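Local atomic coordinates of beta-galactosidase (Geobacillus stearothermophilus, PDB entry 4OIF), a protein that probably hydrolyses terminal non-reducing beta-D-galactose residues in beta-D-galactosides, as a zinc-binding enzyme of glycosyl hydrolase family 42. Residues L309-S312 with P317-L320; I350-D355 with T407-E412; Y477-E482 with L511-G516; D520-F525 with K560-T565; V543-R548 with R604-E609. All blocks are in the same frame, centred on the assembly; numbering follows the deposited sequence.

Contact 1 (L309-S312 with P317-L320); sequences LYRS and PFLL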
# COMPACT_ATOMS: atom_id res chain seq x y z
N LEU A 309 -16.54 -13.71 -25.46
CA LEU A 309 -16.02 -14.83 -24.71
C LEU A 309 -17.16 -15.68 -24.14
O LEU A 309 -17.22 -16.90 -24.37
CB LEU A 309 -15.09 -14.33 -23.58
CG LEU A 309 -14.59 -15.39 -22.60
CD1 LEU A 309 -13.79 -16.49 -23.29
CD2 LEU A 309 -13.78 -14.74 -21.50
N TYR A 310 -18.09 -15.04 -23.43
CA TYR A 310 -19.12 -15.78 -22.71
C TYR A 310 -20.22 -16.36 -23.62
O TYR A 310 -20.82 -17.38 -23.31
CB TYR A 310 -19.74 -14.89 -21.63
CG TYR A 310 -18.80 -14.68 -20.46
CD1 TYR A 310 -17.72 -15.54 -20.26
CD2 TYR A 310 -19.00 -13.65 -19.55
CE1 TYR A 310 -16.85 -15.37 -19.20
CE2 TYR A 310 -18.13 -13.47 -18.48
CZ TYR A 310 -17.05 -14.33 -18.32
OH TYR A 310 -16.17 -14.18 -17.27
N ARG A 311 -20.46 -15.71 -24.75
CA ARG A 311 -21.33 -16.29 -25.75
C ARG A 311 -20.66 -17.56 -26.26
O ARG A 311 -21.27 -18.62 -26.28
CB ARG A 311 -21.60 -15.33 -26.91
CG ARG A 311 -22.64 -15.83 -27.92
CD ARG A 311 -22.51 -15.10 -29.24
NE ARG A 311 -21.16 -15.23 -29.76
CZ ARG A 311 -20.26 -14.26 -29.79
NH1 ARG A 311 -20.57 -13.04 -29.35
NH2 ARG A 311 -19.05 -14.50 -30.28
N SER A 312 -19.39 -17.44 -26.62
CA SER A 312 -18.71 -18.56 -27.25
C SER A 312 -18.54 -19.81 -26.36
O SER A 312 -18.36 -20.90 -26.90
CB SER A 312 -17.34 -18.11 -27.76
OG SER A 312 -17.49 -17.14 -28.78
N PRO A 317 -26.94 -18.43 -27.52
CA PRO A 317 -27.15 -17.14 -26.85
C PRO A 317 -26.84 -17.21 -25.34
O PRO A 317 -27.02 -18.27 -24.73
CB PRO A 317 -28.63 -16.86 -27.08
CG PRO A 317 -28.99 -17.65 -28.29
CD PRO A 317 -28.15 -18.88 -28.23
N PHE A 318 -26.38 -16.11 -24.76
CA PHE A 318 -26.15 -16.05 -23.32
C PHE A 318 -27.18 -15.14 -22.67
O PHE A 318 -27.96 -14.48 -23.34
CB PHE A 318 -24.73 -15.58 -23.01
CG PHE A 318 -24.48 -14.12 -23.29
CD1 PHE A 318 -24.03 -13.70 -24.53
CD2 PHE A 318 -24.68 -13.16 -22.29
CE1 PHE A 318 -23.81 -12.35 -24.80
CE2 PHE A 318 -24.46 -11.81 -22.54
CZ PHE A 318 -24.01 -11.41 -23.80
N LEU A 319 -27.19 -15.09 -21.35
CA LEU A 319 -28.13 -14.24 -20.66
C LEU A 319 -27.39 -13.22 -19.79
O LEU A 319 -26.65 -13.59 -18.88
CB LEU A 319 -29.12 -15.08 -19.83
CG LEU A 319 -30.06 -15.98 -20.65
CD1 LEU A 319 -30.74 -17.05 -19.80
CD2 LEU A 319 -31.12 -15.18 -21.42
N LEU A 320 -27.57 -11.95 -20.09
CA LEU A 320 -27.11 -10.92 -19.18
C LEU A 320 -27.96 -11.03 -17.93
O LEU A 320 -29.17 -10.79 -17.97
CB LEU A 320 -27.23 -9.53 -19.80
CG LEU A 320 -26.75 -8.40 -18.89
CD1 LEU A 320 -25.28 -8.61 -18.57
CD2 LEU A 320 -26.99 -7.04 -19.53

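Contact 2 (I350-D355 with T407-E412); sequences IAHGSD and TNRPAE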
# COMPACT_ATOMS: atom_id res chain seq x y z
N ILE A 350 -27.49 -7.15 -26.39
CA ILE A 350 -28.26 -8.00 -27.30
C ILE A 350 -27.48 -8.30 -28.59
O ILE A 350 -27.56 -9.39 -29.15
CB ILE A 350 -29.62 -7.35 -27.66
CG1 ILE A 350 -30.40 -7.04 -26.38
CG2 ILE A 350 -30.45 -8.25 -28.61
CD1 ILE A 350 -30.70 -8.26 -25.53
N ALA A 351 -26.69 -7.34 -29.05
CA ALA A 351 -26.01 -7.47 -30.33
C ALA A 351 -24.91 -8.54 -30.30
O ALA A 351 -24.62 -9.17 -31.32
CB ALA A 351 -25.43 -6.13 -30.74
N HIS A 352 -24.29 -8.75 -29.14
CA HIS A 352 -23.21 -9.71 -29.02
C HIS A 352 -23.72 -11.06 -28.53
O HIS A 352 -22.93 -11.96 -28.28
CB HIS A 352 -22.11 -9.19 -28.09
CG HIS A 352 -21.20 -8.19 -28.73
ND1 HIS A 352 -19.98 -8.53 -29.28
CD2 HIS A 352 -21.33 -6.85 -28.92
CE1 HIS A 352 -19.41 -7.45 -29.77
NE2 HIS A 352 -20.20 -6.42 -29.57
N GLY A 353 -25.04 -11.20 -28.40
CA GLY A 353 -25.62 -12.52 -28.18
C GLY A 353 -26.58 -12.73 -27.02
O GLY A 353 -27.18 -13.80 -26.91
N SER A 354 -26.75 -11.75 -26.15
CA SER A 354 -27.65 -11.92 -25.01
C SER A 354 -29.13 -11.99 -25.41
O SER A 354 -29.60 -11.21 -26.25
CB SER A 354 -27.46 -10.78 -24.01
OG SER A 354 -28.32 -10.93 -22.90
N ASP A 355 -29.87 -12.92 -24.81
CA ASP A 355 -31.32 -12.96 -24.95
C ASP A 355 -32.02 -12.37 -23.72
O ASP A 355 -33.19 -12.67 -23.46
CB ASP A 355 -31.81 -14.39 -25.19
CG ASP A 355 -31.60 -14.84 -26.63
OD1 ASP A 355 -31.39 -13.97 -27.50
OD2 ASP A 355 -31.65 -16.06 -26.89
N THR A 407 -31.35 -16.39 -31.82
CA THR A 407 -30.46 -16.29 -32.97
C THR A 407 -28.99 -16.37 -32.55
O THR A 407 -28.59 -15.84 -31.50
CB THR A 407 -30.67 -14.97 -33.75
OG1 THR A 407 -30.49 -13.85 -32.87
CG2 THR A 407 -32.06 -14.93 -34.38
N ASN A 408 -28.20 -17.01 -33.39
CA ASN A 408 -26.76 -17.12 -33.17
C ASN A 408 -25.98 -16.16 -34.08
O ASN A 408 -26.58 -15.30 -34.74
CB ASN A 408 -26.30 -18.56 -33.38
CG ASN A 408 -26.91 -19.51 -32.36
OD1 ASN A 408 -26.51 -19.53 -31.19
ND2 ASN A 408 -27.89 -20.31 -32.79
N ARG A 409 -24.66 -16.30 -34.10
CA ARG A 409 -23.83 -15.38 -34.86
C ARG A 409 -22.44 -15.93 -35.10
O ARG A 409 -21.47 -15.53 -34.44
CB ARG A 409 -23.72 -14.03 -34.16
CG ARG A 409 -23.65 -14.09 -32.64
CD ARG A 409 -23.20 -12.75 -32.09
NE ARG A 409 -21.81 -12.50 -32.45
CZ ARG A 409 -21.27 -11.29 -32.52
NH1 ARG A 409 -22.00 -10.22 -32.27
NH2 ARG A 409 -19.99 -11.16 -32.85
N PRO A 410 -22.33 -16.85 -36.07
CA PRO A 410 -21.09 -17.57 -36.34
C PRO A 410 -19.99 -16.61 -36.75
O PRO A 410 -20.23 -15.63 -37.46
CB PRO A 410 -21.46 -18.52 -37.48
CG PRO A 410 -22.96 -18.61 -37.44
CD PRO A 410 -23.40 -17.23 -37.01
N ALA A 411 -18.78 -16.89 -36.29
CA ALA A 411 -17.64 -16.04 -36.61
C ALA A 411 -16.60 -16.86 -37.36
O ALA A 411 -16.48 -18.06 -37.14
CB ALA A 411 -17.04 -15.43 -35.33
N GLU A 412 -15.87 -16.21 -38.25
CA GLU A 412 -14.76 -16.85 -38.96
C GLU A 412 -13.43 -16.59 -38.28
O GLU A 412 -12.39 -17.07 -38.73
CB GLU A 412 -14.70 -16.36 -40.40
CG GLU A 412 -15.98 -16.57 -41.15
CD GLU A 412 -15.88 -16.06 -42.55
OE1 GLU A 412 -15.78 -14.82 -42.72
OE2 GLU A 412 -15.88 -16.89 -43.48
O HOH W 1 -26.32 -15.65 -29.72

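Contact 3 (Y477-E482 with L511-G516); sequences YLVSEE and LAYLGG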
# COMPACT_ATOMS: atom_id res chain seq x y z
N TYR A 477 1.62 -18.77 -23.11
CA TYR A 477 2.78 -19.17 -22.32
C TYR A 477 2.71 -20.62 -21.89
O TYR A 477 3.64 -21.38 -22.11
CB TYR A 477 2.88 -18.23 -21.11
CG TYR A 477 3.65 -18.70 -19.90
CD1 TYR A 477 5.03 -18.51 -19.81
CD2 TYR A 477 3.00 -19.28 -18.82
CE1 TYR A 477 5.74 -18.92 -18.69
CE2 TYR A 477 3.70 -19.69 -17.69
CZ TYR A 477 5.07 -19.50 -17.63
OH TYR A 477 5.78 -19.92 -16.53
N LEU A 478 1.59 -21.01 -21.30
CA LEU A 478 1.34 -22.40 -20.97
C LEU A 478 0.51 -23.09 -22.06
O LEU A 478 -0.53 -22.57 -22.45
CB LEU A 478 0.63 -22.50 -19.62
CG LEU A 478 0.21 -23.88 -19.10
CD1 LEU A 478 0.28 -23.89 -17.58
CD2 LEU A 478 -1.19 -24.26 -19.60
N VAL A 479 0.96 -24.25 -22.53
CA VAL A 479 0.22 -25.02 -23.52
C VAL A 479 0.63 -26.49 -23.48
O VAL A 479 1.81 -26.81 -23.36
CB VAL A 479 0.43 -24.44 -24.95
CG1 VAL A 479 1.88 -24.64 -25.41
CG2 VAL A 479 -0.55 -25.06 -25.93
N SER A 480 -0.33 -27.39 -23.56
CA SER A 480 -0.04 -28.82 -23.49
C SER A 480 0.42 -29.36 -24.83
O SER A 480 0.20 -28.73 -25.87
CB SER A 480 -1.27 -29.61 -23.01
OG SER A 480 -2.30 -29.66 -23.99
N GLU A 481 1.04 -30.54 -24.81
CA GLU A 481 1.38 -31.24 -26.04
C GLU A 481 0.15 -31.44 -26.90
O GLU A 481 0.19 -31.28 -28.12
CB GLU A 481 2.01 -32.60 -25.72
CG GLU A 481 3.34 -32.54 -25.00
CD GLU A 481 4.52 -32.68 -25.94
OE1 GLU A 481 4.39 -32.28 -27.11
OE2 GLU A 481 5.57 -33.21 -25.52
N GLU A 482 -0.96 -31.77 -26.25
CA GLU A 482 -2.20 -32.07 -26.93
C GLU A 482 -2.78 -30.86 -27.66
O GLU A 482 -3.18 -30.95 -28.84
CB GLU A 482 -3.20 -32.63 -25.93
CG GLU A 482 -4.62 -32.70 -26.42
CD GLU A 482 -5.55 -33.29 -25.38
OE1 GLU A 482 -5.30 -34.43 -24.95
OE2 GLU A 482 -6.51 -32.60 -24.97
N LEU A 511 5.95 -26.53 -16.30
CA LEU A 511 7.29 -27.06 -16.45
C LEU A 511 7.84 -26.58 -17.79
O LEU A 511 7.18 -26.70 -18.82
CB LEU A 511 7.25 -28.58 -16.37
CG LEU A 511 8.15 -29.38 -15.43
CD1 LEU A 511 8.39 -28.66 -14.12
CD2 LEU A 511 7.50 -30.75 -15.21
N ALA A 512 9.04 -26.00 -17.77
CA ALA A 512 9.66 -25.49 -18.99
C ALA A 512 9.91 -26.60 -20.03
O ALA A 512 10.43 -27.66 -19.68
CB ALA A 512 10.95 -24.78 -18.66
N TYR A 513 9.52 -26.35 -21.28
CA TYR A 513 9.88 -27.23 -22.40
C TYR A 513 11.39 -27.14 -22.60
O TYR A 513 11.97 -26.05 -22.60
CB TYR A 513 9.17 -26.84 -23.70
CG TYR A 513 7.72 -27.25 -23.77
CD1 TYR A 513 7.37 -28.56 -24.06
CD2 TYR A 513 6.70 -26.32 -23.55
CE1 TYR A 513 6.05 -28.96 -24.12
CE2 TYR A 513 5.36 -26.71 -23.62
CZ TYR A 513 5.05 -28.03 -23.90
OH TYR A 513 3.74 -28.44 -23.97
N LEU A 514 12.02 -28.29 -22.74
CA LEU A 514 13.47 -28.31 -22.76
C LEU A 514 14.01 -28.48 -24.17
O LEU A 514 13.36 -29.07 -25.03
CB LEU A 514 14.00 -29.44 -21.87
CG LEU A 514 13.75 -29.39 -20.36
CD1 LEU A 514 14.58 -30.47 -19.69
CD2 LEU A 514 14.07 -28.02 -19.77
N GLY A 515 15.20 -27.96 -24.40
CA GLY A 515 15.93 -28.31 -25.60
C GLY A 515 15.46 -27.52 -26.79
O GLY A 515 15.47 -28.00 -27.92
N GLY A 516 15.03 -26.30 -26.53
CA GLY A 516 14.55 -25.45 -27.59
C GLY A 516 13.06 -25.61 -27.76
O GLY A 516 12.42 -26.44 -27.12

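Contact 4 (D520-F525 with K560-T565); sequences DLREMF and KIHAAT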
# COMPACT_ATOMS: atom_id res chain seq x y z
N ASP A 520 6.89 -29.26 -33.06
CA ASP A 520 5.68 -28.99 -33.82
C ASP A 520 5.52 -27.51 -34.11
O ASP A 520 5.28 -27.12 -35.25
CB ASP A 520 4.44 -29.50 -33.09
CG ASP A 520 4.29 -31.02 -33.17
OD1 ASP A 520 5.04 -31.66 -33.93
OD2 ASP A 520 3.39 -31.56 -32.48
N LEU A 521 5.68 -26.67 -33.09
CA LEU A 521 5.58 -25.22 -33.24
C LEU A 521 6.69 -24.67 -34.15
O LEU A 521 6.44 -23.80 -34.99
CB LEU A 521 5.62 -24.52 -31.87
CG LEU A 521 4.49 -24.87 -30.90
CD1 LEU A 521 4.77 -24.22 -29.58
CD2 LEU A 521 3.11 -24.46 -31.42
N ARG A 522 7.91 -25.16 -33.97
CA ARG A 522 9.03 -24.74 -34.80
C ARG A 522 8.71 -24.99 -36.27
O ARG A 522 8.86 -24.10 -37.11
CB ARG A 522 10.33 -25.47 -34.42
CG ARG A 522 11.52 -25.04 -35.30
CD ARG A 522 12.79 -25.87 -35.09
NE ARG A 522 12.61 -27.27 -35.46
CZ ARG A 522 12.74 -28.29 -34.61
NH1 ARG A 522 13.06 -28.05 -33.35
NH2 ARG A 522 12.54 -29.53 -35.02
N GLU A 523 8.24 -26.20 -36.55
CA GLU A 523 7.86 -26.59 -37.90
C GLU A 523 6.75 -25.69 -38.43
O GLU A 523 6.83 -25.18 -39.55
CB GLU A 523 7.41 -28.05 -37.93
CG GLU A 523 8.53 -29.06 -38.08
CD GLU A 523 8.05 -30.49 -37.86
OE1 GLU A 523 6.82 -30.70 -37.76
OE2 GLU A 523 8.91 -31.40 -37.77
N MET A 524 5.70 -25.52 -37.63
CA MET A 524 4.55 -24.73 -38.02
C MET A 524 4.94 -23.32 -38.44
O MET A 524 4.61 -22.87 -39.54
CB MET A 524 3.53 -24.66 -36.87
CG MET A 524 2.82 -25.96 -36.60
SD MET A 524 2.05 -25.99 -34.98
CE MET A 524 0.91 -24.63 -35.20
N PHE A 525 5.67 -22.64 -37.56
CA PHE A 525 5.98 -21.23 -37.75
C PHE A 525 7.26 -21.01 -38.56
O PHE A 525 7.56 -19.89 -38.96
CB PHE A 525 6.11 -20.53 -36.38
CG PHE A 525 4.80 -20.40 -35.65
CD1 PHE A 525 3.98 -19.29 -35.86
CD2 PHE A 525 4.38 -21.39 -34.77
CE1 PHE A 525 2.77 -19.16 -35.20
CE2 PHE A 525 3.17 -21.27 -34.10
CZ PHE A 525 2.35 -20.15 -34.32
N LYS A 560 15.08 -16.93 -34.29
CA LYS A 560 15.86 -17.73 -35.23
C LYS A 560 14.99 -18.22 -36.40
O LYS A 560 14.02 -18.95 -36.19
CB LYS A 560 16.48 -18.92 -34.49
CG LYS A 560 17.36 -19.84 -35.33
CD LYS A 560 17.73 -21.07 -34.51
CE LYS A 560 18.95 -21.79 -35.05
NZ LYS A 560 19.39 -22.83 -34.07
N ILE A 561 15.34 -17.82 -37.62
CA ILE A 561 14.56 -18.16 -38.81
C ILE A 561 14.91 -19.51 -39.42
O ILE A 561 16.07 -19.87 -39.53
CB ILE A 561 14.72 -17.10 -39.92
CG1 ILE A 561 14.20 -15.75 -39.45
CG2 ILE A 561 14.02 -17.53 -41.20
CD1 ILE A 561 12.79 -15.80 -38.97
N HIS A 562 13.88 -20.26 -39.81
CA HIS A 562 14.06 -21.48 -40.58
C HIS A 562 13.44 -21.34 -41.97
O HIS A 562 14.00 -20.69 -42.84
CB HIS A 562 13.46 -22.67 -39.82
CG HIS A 562 14.12 -22.92 -38.51
ND1 HIS A 562 15.47 -23.20 -38.39
CD2 HIS A 562 13.63 -22.90 -37.24
CE1 HIS A 562 15.77 -23.37 -37.12
NE2 HIS A 562 14.68 -23.19 -36.40
N ALA A 563 12.26 -21.92 -42.16
CA ALA A 563 11.55 -21.81 -43.43
C ALA A 563 10.78 -20.49 -43.59
O ALA A 563 10.39 -20.12 -44.70
CB ALA A 563 10.60 -22.98 -43.59
N ALA A 564 10.57 -19.78 -42.49
CA ALA A 564 9.65 -18.64 -42.47
C ALA A 564 10.16 -17.44 -43.25
O ALA A 564 11.35 -17.25 -43.45
CB ALA A 564 9.35 -18.24 -41.04
N THR A 565 9.22 -16.62 -43.69
CA THR A 565 9.52 -15.37 -44.38
C THR A 565 9.58 -14.26 -43.34
O THR A 565 8.72 -14.17 -42.46
CB THR A 565 8.44 -15.05 -45.45
OG1 THR A 565 8.37 -16.13 -46.39
CG2 THR A 565 8.73 -13.77 -46.17

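Contact 5 (V543-R548 with R604-E609); sequences VHYRGR and RDFYQE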
# COMPACT_ATOMS: atom_id res chain seq x y z
N VAL A 543 9.56 -1.67 -34.85
CA VAL A 543 9.63 -2.67 -35.90
C VAL A 543 9.31 -2.04 -37.26
O VAL A 543 8.31 -1.36 -37.42
CB VAL A 543 8.67 -3.84 -35.63
CG1 VAL A 543 8.63 -4.79 -36.81
CG2 VAL A 543 9.08 -4.57 -34.37
N HIS A 544 10.17 -2.27 -38.24
CA HIS A 544 9.87 -1.86 -39.59
C HIS A 544 9.12 -2.99 -40.27
O HIS A 544 9.59 -4.14 -40.30
CB HIS A 544 11.13 -1.51 -40.36
CG HIS A 544 10.87 -0.70 -41.59
ND1 HIS A 544 10.68 -1.27 -42.83
CD2 HIS A 544 10.77 0.64 -41.77
CE1 HIS A 544 10.48 -0.31 -43.72
NE2 HIS A 544 10.52 0.85 -43.10
N TYR A 545 7.95 -2.64 -40.80
CA TYR A 545 7.02 -3.59 -41.37
C TYR A 545 6.17 -2.90 -42.44
O TYR A 545 5.63 -1.80 -42.21
CB TYR A 545 6.15 -4.21 -40.26
CG TYR A 545 4.95 -4.99 -40.75
CD1 TYR A 545 5.07 -6.32 -41.10
CD2 TYR A 545 3.70 -4.39 -40.83
CE1 TYR A 545 3.98 -7.04 -41.53
CE2 TYR A 545 2.60 -5.10 -41.26
CZ TYR A 545 2.74 -6.42 -41.61
OH TYR A 545 1.65 -7.14 -42.04
N ARG A 546 6.07 -3.53 -43.60
CA ARG A 546 5.38 -2.96 -44.76
C ARG A 546 5.69 -1.49 -44.96
O ARG A 546 4.78 -0.68 -45.10
CB ARG A 546 3.86 -3.13 -44.63
CG ARG A 546 3.40 -4.57 -44.49
CD ARG A 546 3.51 -5.32 -45.79
NE ARG A 546 2.85 -6.62 -45.73
CZ ARG A 546 3.48 -7.76 -45.45
NH1 ARG A 546 4.78 -7.75 -45.19
NH2 ARG A 546 2.80 -8.91 -45.42
N GLY A 547 6.97 -1.14 -44.95
CA GLY A 547 7.41 0.23 -45.22
C GLY A 547 7.25 1.25 -44.10
O GLY A 547 7.66 2.41 -44.25
N ARG A 548 6.68 0.84 -42.98
CA ARG A 548 6.45 1.80 -41.90
C ARG A 548 7.22 1.37 -40.64
O ARG A 548 7.54 0.19 -40.48
CB ARG A 548 4.94 1.92 -41.64
CG ARG A 548 4.48 2.98 -40.64
CD ARG A 548 2.99 2.78 -40.31
NE ARG A 548 2.43 3.74 -39.35
CZ ARG A 548 2.76 3.80 -38.06
NH1 ARG A 548 3.69 3.00 -37.56
NH2 ARG A 548 2.18 4.69 -37.26
N ARG A 604 -3.74 -3.08 -36.66
CA ARG A 604 -4.65 -2.65 -37.70
C ARG A 604 -4.15 -3.08 -39.08
O ARG A 604 -4.86 -3.74 -39.82
CB ARG A 604 -4.87 -1.14 -37.65
CG ARG A 604 -5.66 -0.68 -36.44
CD ARG A 604 -6.18 0.73 -36.65
NE ARG A 604 -6.74 1.27 -35.42
CZ ARG A 604 -6.10 2.12 -34.62
NH1 ARG A 604 -4.88 2.55 -34.93
NH2 ARG A 604 -6.69 2.55 -33.52
N ASP A 605 -2.90 -2.76 -39.40
CA ASP A 605 -2.36 -3.05 -40.73
C ASP A 605 -2.16 -4.56 -40.99
O ASP A 605 -2.57 -5.12 -42.04
CB ASP A 605 -1.05 -2.27 -40.92
CG ASP A 605 -1.25 -0.73 -40.86
OD1 ASP A 605 -2.40 -0.25 -40.94
OD2 ASP A 605 -0.26 0.02 -40.73
N PHE A 606 -1.56 -5.23 -40.01
CA PHE A 606 -1.29 -6.66 -40.06
C PHE A 606 -2.57 -7.46 -40.30
O PHE A 606 -2.70 -8.29 -41.24
CB PHE A 606 -0.61 -7.09 -38.74
CG PHE A 606 -0.24 -8.54 -38.69
CD1 PHE A 606 0.99 -8.97 -39.18
CD2 PHE A 606 -1.11 -9.49 -38.17
CE1 PHE A 606 1.33 -10.33 -39.15
CE2 PHE A 606 -0.77 -10.83 -38.15
CZ PHE A 606 0.46 -11.25 -38.65
N TYR A 607 -3.54 -7.18 -39.43
CA TYR A 607 -4.80 -7.90 -39.50
C TYR A 607 -5.64 -7.44 -40.67
O TYR A 607 -6.51 -8.17 -41.13
CB TYR A 607 -5.56 -7.77 -38.18
CG TYR A 607 -4.99 -8.67 -37.10
CD1 TYR A 607 -4.92 -10.04 -37.29
CD2 TYR A 607 -4.52 -8.14 -35.91
CE1 TYR A 607 -4.40 -10.87 -36.31
CE2 TYR A 607 -3.99 -8.96 -34.93
CZ TYR A 607 -3.94 -10.32 -35.13
OH TYR A 607 -3.43 -11.13 -34.16
N GLN A 608 -5.38 -6.24 -41.18
CA GLN A 608 -6.09 -5.78 -42.36
C GLN A 608 -5.70 -6.67 -43.50
O GLN A 608 -6.55 -7.15 -44.27
CB GLN A 608 -5.76 -4.33 -42.70
CG GLN A 608 -6.67 -3.76 -43.78
CD GLN A 608 -8.14 -3.75 -43.34
OE1 GLN A 608 -8.44 -3.56 -42.15
NE2 GLN A 608 -9.04 -3.97 -44.29
N GLU A 609 -4.38 -6.89 -43.60
CA GLU A 609 -3.88 -7.81 -44.61
C GLU A 609 -4.47 -9.19 -44.44
O GLU A 609 -4.83 -9.83 -45.43
CB GLU A 609 -2.36 -7.89 -44.57
CG GLU A 609 -1.69 -6.68 -45.17
CD GLU A 609 -0.62 -7.06 -46.15
OE1 GLU A 609 -0.43 -8.28 -46.36
OE2 GLU A 609 0.03 -6.15 -46.70

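Contact 1 (L309-S312 with P317-L320)
Arg311, in the last turn of helix 296-312, and Phe318, on the way into strand 319-322, bring their backbones together, with 5.4 Å between Arg311 CA and Phe318 CA. The chain leaves the helix, turns through four residues and comes back past the helix end into the strand. This is the second half of a beta-alpha-beta unit (strand 282-284, helix 296-312, strand 319-322) of the TIM barrel, whose two strands run parallel.

The side-chain contact is made by the Phe318 ring and the stem of Arg311. Arg311 CB comes obliquely at the Phe318 ring, 3.8 Å from its CD1, with Arg311 CA almost as near. With its CG between the backbone N and the carbonyl carbon (chi1 72°), Phe318 puts its ring beside the helix end. Phe318 CB adds a looser approach, 4.3 Å from Tyr310 O.

The polar ends point elsewhere: the Tyr310 hydroxyl bonds to Met257 O, and the guanidinium of Arg311 forms salt bridges with Asp308 and Asp457, which probably offset its charge. Phenylalanine suits a place where its ring meets the aliphatic start of an arginine and the ring of Trp283. No hydrogen bond crosses, so between these two segments the contact is packing alone, while backbone bonds to Gly353 and Asp355 also fix Phe318.

Contact 2 (I350-D355 with T407-E412)
Arg409 reaches the end of helix 341-351 with a hydrogen bond from its NH1 to Ala351 O, 3.0 Å long and bent to 141° at the hydrogen. The oxygen lies in the guanidinium plane, at its edge, while NH1 is tilted 25° from the carbonyl plane. A last-turn carbonyl has no further helical N-H to pair with, so a side-chain donor can serve it. Gly353, with positive phi, is the C-prime residue of the Schellman motif ending this helix, with Ser354 N bonding to Met349 O and Gly353 N to Ile350 O; a side chain there would press on the preceding carbonyl.

Packing is lighter. Arg409 NH1 lies 3.5 Å from His352 CA. The guanidinium and His352 ring planes are only 18° apart, but NH1 comes to the ring obliquely, and His352 ND1 turns to Asp308. A methionine in place of Arg409 would probably leave Ala351 O without this donor.

Water also joins the two, donating to Thr407 O at 2.9 Å and, weakly, to Gly353 O.

Contact 3 (Y477-E482 with L511-G516)
Tyr513 points its phenol at Val479 and the start of helix 481-492, in the trimerisation domain. Ser480 is the N-cap of that helix, its OG bonding to the backbone N of Thr483, and the tyrosine comes in just ahead of it.

The ring meets the backbone edge-on. Val479 O lies near the ring plane and accepts a hydrogen bond from Tyr513 OH at 2.6 Å; the C=O...OH angle is 149°, with the hydroxyl tilted 18° from the carbonyl plane. The first torsion of Tyr513 sets CG anti to the carbonyl carbon (chi1 -76°), which sends the ring across to the other segment. A tyrosine fits because it spans this gap with a rigid ring and still ends in a donor. Glu481 brings its CG to 4.2 Å from Tyr513 OH, while its carboxylate turns to His518.

Next to Tyr513, Ala512 O accepts a bond from Arg366 of the second subunit, so this loop also faces the trimer interface. Val479 CG1 rests 4.4 Å from Tyr513 CE2.

Contact 4 (D520-F525 with K560-T565)
Arg522 and Phe525 of helix 519-525 meet His562 and Ala564, where the chain leaves strand 555-561. That strand pairs antiparallel with strand 527-534, which follows the helix almost at once, so the contact closes the corner between the helix and this two-stranded sheet.

One kind of interaction is aliphatic stem against ring. Arg522 CG lies 3.6 Å from His562 CD2, and Arg522 CD is 3.5 Å from His562 NE2, the methylenes coming at the ring obliquely. Arg522 extends with CG anti to N (chi1 180°), which carries CG and CD past CD2 and NE2 of His562; after the bend at chi3 its guanidinium stands 84° from the imidazole plane. His562 NE2 itself bonds to Glu528, an acidic neighbour that the Arg522 side chain also touches.

The second kind is methyl against backbone, a place that suits a side chain as small as alanine's. His562 and Ala564 both make backbone bonds with Gly526, bringing the strand end close to the helix terminus. The Phe525 ring packs on Leu497 and Met499, while Ala564 CB sits 3.2 Å from Phe525 O.

Contact 5 (V543-R548 with R604-E609)
Asp605 begins the contact on helix 600-613, facing Arg548: its OD2 lies 4.3 Å from Arg548 CD, the charged groups not touching. Asp605 OD2 bonds instead to Tyr550 OH, and Arg548 makes a cation-pi contact with Tyr550.

Phe606 follows, meeting the end of Tyr545. Its CD1 is 3.5 Å from Tyr545 OH, the two side chains crossing at about a right angle. Tyr545 opens the type I' turn, ending at Arg548, that joins strands 541-545 and 548-553 into a beta hairpin; both central residues, Arg546 and Gly547, have positive phi, which glycine tolerates easily.

Glu609, a turn further on, takes Arg546 in a salt bridge. Arg546 NE gives a 3.0 Å bond to Glu609 OE2, near-straight at 159°; OE2 lies in the guanidinium plane, while NE meets OE2 from above the carboxylate plane. Arg546 NH2 to Glu609 OE1 is weak. Tyr545 OH lies over one guanidinium face. With an alanine in place of Glu609, Arg546 NE is likely to lose its carboxylate partner, leaving Glu567 to hold NH1.

In the fold
Contacts 1 and 2 are buried and adjoin at the end of helix 341-351: Arg311 NH1 probably bonds to His352 O, and Phe318 O to Asp355 N. Contact 1 relies on packing, contact 2 on one arginine bond and a bridging water. The other three lie in the trimerisation domain, all partly buried. Contacts 3 and 4 use segments on either side of His518, centred about 16 Å apart; contact 3 includes the start of helix 481-492, on which residues of contact 4 pack. Contact 3 borders the second subunit widely, contact 4 only through Lys560. Contacts 4 and 5 alternate along the chain, their nearest atoms about 7 Å apart. Contact 5 carries the only salt bridge across segments, at an exposed arginine.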